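Local coordinates for 2-oxoglutarate-dependent dioxygenase tropC (Talaromyces stipitatus, PDB 6XJJ), which acts as a 2-oxoglutarate-dependent non-haem iron dioxygenase in the biosynthesis of fungal tropolones, at residues G74-V79 with F281-G286; G145-A150 with N163-G168; P235-V240 with V304-E309. All blocks are in the same frame, centred on the assembly; numbering follows the deposited sequence.

Interaction 1 (G74-V79 with F281-G286); sequences GFFNLV and FVINMG
F76 and I283 face each other as a hydrogen-bonded antiparallel pair, and the backbone bonds of this contact spread out from them. F76 N donates to I283 O at 3.0 Å, while I283 N returns a nearly straight bond to F76 O at 2.8 Å, with an N-H...O angle of 174°. L78 and F281 repeat the double exchange two residues further along, and M285 N reaches G74 O, which adds a last bond where the strand starts just after a helix. Between these pairs, CA-H...O contacts such as F75 CA to I283 O, 3.2 Å, fill the non-hydrogen-bonded positions.

Apolar contacts are divided between the two faces of the sheet. F76, L78, F281 and I283 share one face, where L78 CB meets I283 CG1 at 3.8 Å and helix 171-204 packs against L78, F281 and I283. On the other, F75 CD2 touches V282 CG1 at 3.7 Å, and CB of N284 lies over one face of the F75 ring, though its exact spacing is doubtful.

With CG between backbone N and carbonyl carbon (chi1 59°), N284 turns ND2 to OD2 of the iron ligand D245, while F75 meets H302, another ligand, edge-to-face. Strand 281-285 belongs to the double-stranded beta-helix of 2-oxoglutarate dioxygenases, which carries the His-Asp-His iron site (H243, D245, H302); strand 75-79 pairs with it and extends the sheet.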
# COMPACT_ATOMS: atom_id res chain seq x y z
N GLY A 74 -10.41 -6.98 -7.23
CA GLY A 74 -9.04 -6.77 -6.81
C GLY A 74 -8.87 -5.72 -5.74
O GLY A 74 -7.74 -5.50 -5.29
N PHE A 75 -9.94 -5.04 -5.33
CA PHE A 75 -9.91 -4.11 -4.22
C PHE A 75 -11.03 -4.41 -3.24
O PHE A 75 -12.08 -4.93 -3.63
CB PHE A 75 -10.10 -2.62 -4.56
CG PHE A 75 -8.94 -1.95 -5.26
CD1 PHE A 75 -8.07 -2.61 -6.11
CD2 PHE A 75 -8.62 -0.65 -4.87
CE1 PHE A 75 -7.00 -1.92 -6.69
CE2 PHE A 75 -7.55 0.02 -5.41
CZ PHE A 75 -6.73 -0.62 -6.32
N PHE A 76 -10.80 -4.05 -1.98
CA PHE A 76 -11.86 -3.73 -1.04
C PHE A 76 -11.39 -2.68 -0.04
O PHE A 76 -10.19 -2.40 0.09
CB PHE A 76 -12.41 -4.88 -0.17
CG PHE A 76 -11.38 -5.85 0.39
CD1 PHE A 76 -10.07 -5.91 -0.05
CD2 PHE A 76 -11.65 -6.41 1.63
CE1 PHE A 76 -9.16 -6.77 0.55
CE2 PHE A 76 -10.73 -7.22 2.27
CZ PHE A 76 -9.47 -7.38 1.73
N ASN A 77 -12.36 -2.12 0.68
CA ASN A 77 -12.13 -1.42 1.94
C ASN A 77 -12.21 -2.39 3.11
O ASN A 77 -13.10 -3.25 3.18
CB ASN A 77 -13.16 -0.31 2.15
CG ASN A 77 -12.85 0.93 1.35
OD1 ASN A 77 -12.00 1.73 1.74
ND2 ASN A 77 -13.55 1.11 0.24
N LEU A 78 -11.28 -2.24 4.05
CA LEU A 78 -11.14 -3.12 5.20
C LEU A 78 -11.43 -2.34 6.48
O LEU A 78 -10.83 -1.29 6.70
CB LEU A 78 -9.73 -3.72 5.26
CG LEU A 78 -9.46 -4.79 6.32
CD1 LEU A 78 -8.35 -5.70 5.84
CD2 LEU A 78 -9.08 -4.19 7.66
N VAL A 79 -12.32 -2.88 7.31
CA VAL A 79 -12.57 -2.35 8.64
C VAL A 79 -12.53 -3.50 9.64
O VAL A 79 -12.45 -4.67 9.26
CB VAL A 79 -13.91 -1.59 8.75
CG1 VAL A 79 -13.90 -0.37 7.85
CG2 VAL A 79 -15.09 -2.52 8.41
N PHE A 281 -8.95 0.84 5.70
CA PHE A 281 -7.81 0.82 4.80
C PHE A 281 -8.26 0.25 3.46
O PHE A 281 -9.14 -0.62 3.41
CB PHE A 281 -6.67 -0.01 5.37
CG PHE A 281 -6.15 0.50 6.69
CD1 PHE A 281 -5.18 1.48 6.73
CD2 PHE A 281 -6.65 -0.01 7.88
CE1 PHE A 281 -4.70 1.95 7.93
CE2 PHE A 281 -6.17 0.46 9.10
CZ PHE A 281 -5.20 1.43 9.12
N VAL A 282 -7.66 0.74 2.38
CA VAL A 282 -7.90 0.19 1.04
C VAL A 282 -6.90 -0.91 0.78
O VAL A 282 -5.69 -0.71 0.92
CB VAL A 282 -7.81 1.27 -0.05
CG1 VAL A 282 -7.97 0.65 -1.43
CG2 VAL A 282 -8.84 2.34 0.15
N ILE A 283 -7.41 -2.07 0.40
CA ILE A 283 -6.61 -3.26 0.18
C ILE A 283 -6.75 -3.64 -1.27
O ILE A 283 -7.87 -3.71 -1.79
CB ILE A 283 -7.07 -4.42 1.08
CG1 ILE A 283 -7.15 -4.00 2.55
CG2 ILE A 283 -6.17 -5.63 0.89
CD1 ILE A 283 -5.86 -3.54 3.14
N ASN A 284 -5.63 -3.88 -1.95
CA ASN A 284 -5.68 -4.43 -3.29
C ASN A 284 -4.57 -5.45 -3.49
O ASN A 284 -3.54 -5.44 -2.81
CB ASN A 284 -5.54 -3.37 -4.36
CG ASN A 284 -4.25 -2.62 -4.25
OD1 ASN A 284 -3.82 -2.30 -3.15
ND2 ASN A 284 -3.54 -2.49 -5.36
N MET A 285 -4.78 -6.30 -4.49
CA MET A 285 -3.84 -7.34 -4.87
C MET A 285 -2.89 -6.81 -5.95
O MET A 285 -3.24 -5.94 -6.75
CB MET A 285 -4.60 -8.55 -5.40
CG MET A 285 -5.69 -9.08 -4.45
SD MET A 285 -5.08 -9.82 -2.91
CE MET A 285 -5.17 -8.44 -1.76
N GLY A 286 -1.67 -7.36 -5.96
CA GLY A 286 -0.66 -7.02 -6.94
C GLY A 286 -0.44 -8.14 -7.95
O GLY A 286 -1.08 -9.19 -7.94

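Interaction 2 (G145-A150 with N163-G168); sequences GAEIPA and NLWPEG
With chi1 at -69°, the amide of N163 swings beside its own backbone N and faces G145, while the E147 chain, extended at chi1 (-166°) but bent at chi2 (77°), brings its carboxylate back to meet the same amide. The asparagine thereby bridges main chain and side chain. Its OD1 accepts from G145 N at 2.8 Å, in the carbonyl plane and on a lone pair. Its ND2 donates to G145 O at 3.0 Å from well above the carbonyl plane of the glycine, so the two ends of the amide clasp it unequally. ND2 also donates to E147 OE1 from above the carboxylate plane, a bond modelled very short. Both acceptors lie close to the amide plane of N163, which probably holds the group in this rotation. A weak bond from N163 N to E147 OE2, 3.4 Å, adds a second link to the carboxylate. W165 turns the edge of its indole toward this acid, with E147 OE1 near the ring plane and 3.8 Å from NE1.

These bonds join residues 145-147, just after strand 139-144, to N163 further along the same loop, before the chain goes on to helix 171-204. T144 of that strand touches N163 and W165, and the indole packs on R175, V178 and M179 of the helix.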
# COMPACT_ATOMS: atom_id res chain seq x y z
N GLY A 145 11.59 1.22 4.01
CA GLY A 145 11.49 -0.22 3.99
C GLY A 145 11.89 -0.77 5.35
O GLY A 145 11.99 0.01 6.30
N ALA A 146 12.10 -2.07 5.46
CA ALA A 146 12.56 -2.63 6.73
C ALA A 146 13.97 -2.12 7.01
O ALA A 146 14.79 -2.01 6.11
CB ALA A 146 12.53 -4.16 6.70
N GLU A 147 14.24 -1.81 8.28
CA GLU A 147 15.52 -1.23 8.64
C GLU A 147 16.59 -2.32 8.64
O GLU A 147 16.43 -3.36 9.28
CB GLU A 147 15.47 -0.58 10.02
CG GLU A 147 16.66 0.32 10.29
CD GLU A 147 16.54 1.65 9.56
OE1 GLU A 147 15.39 2.04 9.26
OE2 GLU A 147 17.57 2.29 9.27
N ILE A 148 17.68 -2.07 7.93
CA ILE A 148 18.79 -3.02 7.81
C ILE A 148 20.08 -2.24 7.96
O ILE A 148 20.29 -1.25 7.23
CB ILE A 148 18.75 -3.78 6.47
CG1 ILE A 148 17.50 -4.66 6.38
CG2 ILE A 148 20.02 -4.61 6.27
CD1 ILE A 148 17.44 -5.78 7.40
N PRO A 149 20.99 -2.62 8.86
CA PRO A 149 22.22 -1.85 9.01
C PRO A 149 23.02 -1.80 7.72
O PRO A 149 22.96 -2.72 6.89
CB PRO A 149 22.98 -2.61 10.11
CG PRO A 149 21.95 -3.34 10.85
CD PRO A 149 20.93 -3.73 9.83
N ALA A 150 23.78 -0.72 7.56
CA ALA A 150 24.58 -0.54 6.35
C ALA A 150 25.48 -1.74 6.08
O ALA A 150 25.69 -2.12 4.92
CB ALA A 150 25.41 0.74 6.46
N ASN A 163 17.12 2.88 5.96
CA ASN A 163 16.30 4.01 5.57
C ASN A 163 17.11 5.30 5.64
O ASN A 163 18.13 5.39 6.33
CB ASN A 163 15.07 4.14 6.46
CG ASN A 163 14.08 3.02 6.24
OD1 ASN A 163 13.44 2.95 5.19
ND2 ASN A 163 13.91 2.18 7.25
N LEU A 164 16.65 6.32 4.91
CA LEU A 164 17.18 7.67 5.05
C LEU A 164 16.18 8.52 5.82
O LEU A 164 14.98 8.49 5.52
CB LEU A 164 17.47 8.31 3.69
CG LEU A 164 18.54 7.67 2.81
CD1 LEU A 164 18.79 8.57 1.60
CD2 LEU A 164 19.82 7.41 3.57
N TRP A 165 16.68 9.27 6.78
CA TRP A 165 15.81 10.02 7.66
C TRP A 165 16.17 11.50 7.64
O TRP A 165 17.35 11.85 7.60
CB TRP A 165 15.90 9.50 9.10
CG TRP A 165 15.45 8.06 9.26
CD1 TRP A 165 16.25 6.97 9.41
CD2 TRP A 165 14.10 7.57 9.25
NE1 TRP A 165 15.49 5.83 9.51
CE2 TRP A 165 14.17 6.17 9.41
CE3 TRP A 165 12.85 8.17 9.11
CZ2 TRP A 165 13.02 5.36 9.45
CZ3 TRP A 165 11.71 7.38 9.15
CH2 TRP A 165 11.81 5.99 9.32
N PRO A 166 15.18 12.39 7.68
CA PRO A 166 15.48 13.82 7.58
C PRO A 166 16.14 14.34 8.85
O PRO A 166 15.63 14.18 9.95
CB PRO A 166 14.10 14.46 7.36
CG PRO A 166 13.15 13.51 8.00
CD PRO A 166 13.73 12.14 7.80
N GLU A 167 17.30 14.99 8.67
CA GLU A 167 18.04 15.53 9.81
C GLU A 167 17.24 16.57 10.58
O GLU A 167 17.43 16.73 11.79
CB GLU A 167 19.35 16.16 9.33
CG GLU A 167 19.15 17.32 8.37
CD GLU A 167 20.46 17.93 7.93
OE1 GLU A 167 21.49 17.66 8.57
OE2 GLU A 167 20.46 18.70 6.94
N GLY A 168 16.36 17.30 9.90
CA GLY A 168 15.65 18.40 10.51
C GLY A 168 14.44 18.02 11.34
O GLY A 168 13.77 18.92 11.86

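Interaction 3 (P235-V240 with V304-E309); sequences PRQFGV and VYITGE
G239 and V240 both face V304, the signature of a classic beta bulge, at the point where a loop enters short strand 240-241 beside strand 302-304. The tight part of the contact is backbone. V240 N donates to V304 O at 3.1 Å, and the same oxygen also takes a weak, strongly bent bond from G239 N. In return V304 N donates to V240 O at 2.9 Å with an N-H...O angle of 168°. The bulge thus gathers two successive N-H groups on one carbonyl oxygen, with G239 buried against V304.

The backbones stay close through F238 and Y305, whose CA atoms are 4.6 Å apart, and separate from Q237 and I306 outward, where side chains take over. F238 sets the edge of its ring near V304 O, while its CD2 comes only within 4.4 Å of Y305 CB, a loose apolar touch. Q237 is partly exposed, and its amide turns to a different partner: its NE2 donates to P136 O. The outer ends of both segments lie in solvent.

V240 and V304 lie near H243, an iron ligand, and R311, predicted to bind 2-oxoglutarate, respectively. I306 bridges the tight and loose parts: with CG1 beside its backbone N (chi1 -59°), CG1 lies 3.6 Å from G239 N and CD1 reaches Q237 O at 3.3 Å.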
# COMPACT_ATOMS: atom_id res chain seq x y z
N PRO A 235 -6.09 17.42 -18.10
CA PRO A 235 -6.55 16.03 -18.05
C PRO A 235 -5.53 15.02 -18.55
O PRO A 235 -5.81 13.82 -18.54
CB PRO A 235 -7.79 16.05 -18.96
CG PRO A 235 -7.53 17.13 -19.90
CD PRO A 235 -6.83 18.19 -19.11
N ARG A 236 -4.36 15.48 -18.99
CA ARG A 236 -3.25 14.61 -19.36
C ARG A 236 -2.30 14.34 -18.20
O ARG A 236 -1.28 13.67 -18.39
CB ARG A 236 -2.49 15.22 -20.54
CG ARG A 236 -3.31 15.26 -21.83
CD ARG A 236 -2.60 15.91 -23.04
NE ARG A 236 -2.28 17.32 -22.80
CZ ARG A 236 -1.06 17.85 -22.79
NH1 ARG A 236 0.02 17.12 -23.07
NH2 ARG A 236 -0.91 19.14 -22.55
N GLN A 237 -2.61 14.84 -17.00
CA GLN A 237 -1.75 14.71 -15.84
C GLN A 237 -2.58 14.12 -14.71
O GLN A 237 -3.72 14.53 -14.50
CB GLN A 237 -1.18 16.06 -15.40
CG GLN A 237 0.04 15.95 -14.51
CD GLN A 237 0.62 17.31 -14.17
OE1 GLN A 237 -0.00 18.34 -14.41
NE2 GLN A 237 1.86 17.31 -13.70
N PHE A 238 -2.03 13.15 -13.99
CA PHE A 238 -2.73 12.64 -12.82
C PHE A 238 -1.85 12.76 -11.59
O PHE A 238 -0.67 13.09 -11.66
CB PHE A 238 -3.17 11.17 -12.95
CG PHE A 238 -3.97 10.85 -14.19
CD1 PHE A 238 -3.64 11.36 -15.43
CD2 PHE A 238 -5.17 10.18 -14.06
CE1 PHE A 238 -4.40 11.08 -16.53
CE2 PHE A 238 -5.95 9.93 -15.16
CZ PHE A 238 -5.57 10.38 -16.39
N GLY A 239 -2.48 12.51 -10.44
CA GLY A 239 -1.76 12.31 -9.20
C GLY A 239 -0.84 11.13 -9.33
O GLY A 239 0.36 11.22 -9.05
N VAL A 240 -1.40 10.00 -9.76
CA VAL A 240 -0.63 8.82 -10.15
C VAL A 240 -1.37 8.19 -11.32
O VAL A 240 -2.59 8.02 -11.27
CB VAL A 240 -0.47 7.80 -9.01
CG1 VAL A 240 0.44 6.66 -9.45
CG2 VAL A 240 0.06 8.47 -7.74
N VAL A 304 -4.98 7.88 -9.63
CA VAL A 304 -5.47 8.95 -8.77
C VAL A 304 -5.50 10.21 -9.62
O VAL A 304 -4.44 10.73 -9.99
CB VAL A 304 -4.59 9.14 -7.52
CG1 VAL A 304 -5.19 10.21 -6.60
CG2 VAL A 304 -4.40 7.83 -6.79
N TYR A 305 -6.69 10.71 -9.92
CA TYR A 305 -6.79 11.96 -10.66
C TYR A 305 -6.59 13.16 -9.74
O TYR A 305 -6.64 13.05 -8.51
CB TYR A 305 -8.12 12.07 -11.40
CG TYR A 305 -9.37 11.99 -10.54
CD1 TYR A 305 -9.84 13.10 -9.85
CD2 TYR A 305 -10.10 10.81 -10.46
CE1 TYR A 305 -10.99 13.03 -9.08
CE2 TYR A 305 -11.25 10.73 -9.70
CZ TYR A 305 -11.69 11.84 -9.01
OH TYR A 305 -12.84 11.76 -8.24
N ILE A 306 -6.35 14.31 -10.35
CA ILE A 306 -6.03 15.53 -9.61
C ILE A 306 -7.32 16.20 -9.19
O ILE A 306 -8.32 16.17 -9.92
CB ILE A 306 -5.15 16.47 -10.46
CG1 ILE A 306 -3.85 15.76 -10.86
CG2 ILE A 306 -4.83 17.74 -9.67
CD1 ILE A 306 -3.03 16.50 -11.88
N THR A 307 -7.31 16.79 -8.00
CA THR A 307 -8.47 17.48 -7.45
C THR A 307 -8.03 18.84 -6.92
O THR A 307 -6.85 19.19 -6.95
CB THR A 307 -9.14 16.68 -6.33
OG1 THR A 307 -8.21 16.47 -5.26
CG2 THR A 307 -9.64 15.34 -6.83
N GLY A 308 -9.00 19.60 -6.43
CA GLY A 308 -8.72 20.88 -5.82
C GLY A 308 -8.32 20.81 -4.36
O GLY A 308 -7.78 21.79 -3.83
N GLU A 309 -8.56 19.68 -3.71
CA GLU A 309 -8.25 19.52 -2.30
C GLU A 309 -6.85 18.94 -2.15
O GLU A 309 -6.42 18.10 -2.94
CB GLU A 309 -9.28 18.60 -1.64
CG GLU A 309 -10.72 19.05 -1.82
CD GLU A 309 -10.94 20.49 -1.39
OE1 GLU A 309 -10.34 20.90 -0.37
OE2 GLU A 309 -11.69 21.21 -2.07

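How the interactions relate
The three contacts illustrate how one chain is tied together at its core and its periphery. Interactions 1 and 3 approach the iron from different parts of the fold: the side chain of N284 is about 5 Å from the metal and that of V240 about 6 Å. Their centres lie 21 Å apart, with nearest atoms about 9 Å apart, and their segments alternate along the chain. H243 and D245 follow one segment of interaction 3, and H302 precedes the other. Interaction 2 is nested in sequence within the span closed by interaction 1, yet its centre is 28 Å from that of interaction 1 and 30 Å from that of interaction 3, remote from the annotated sites.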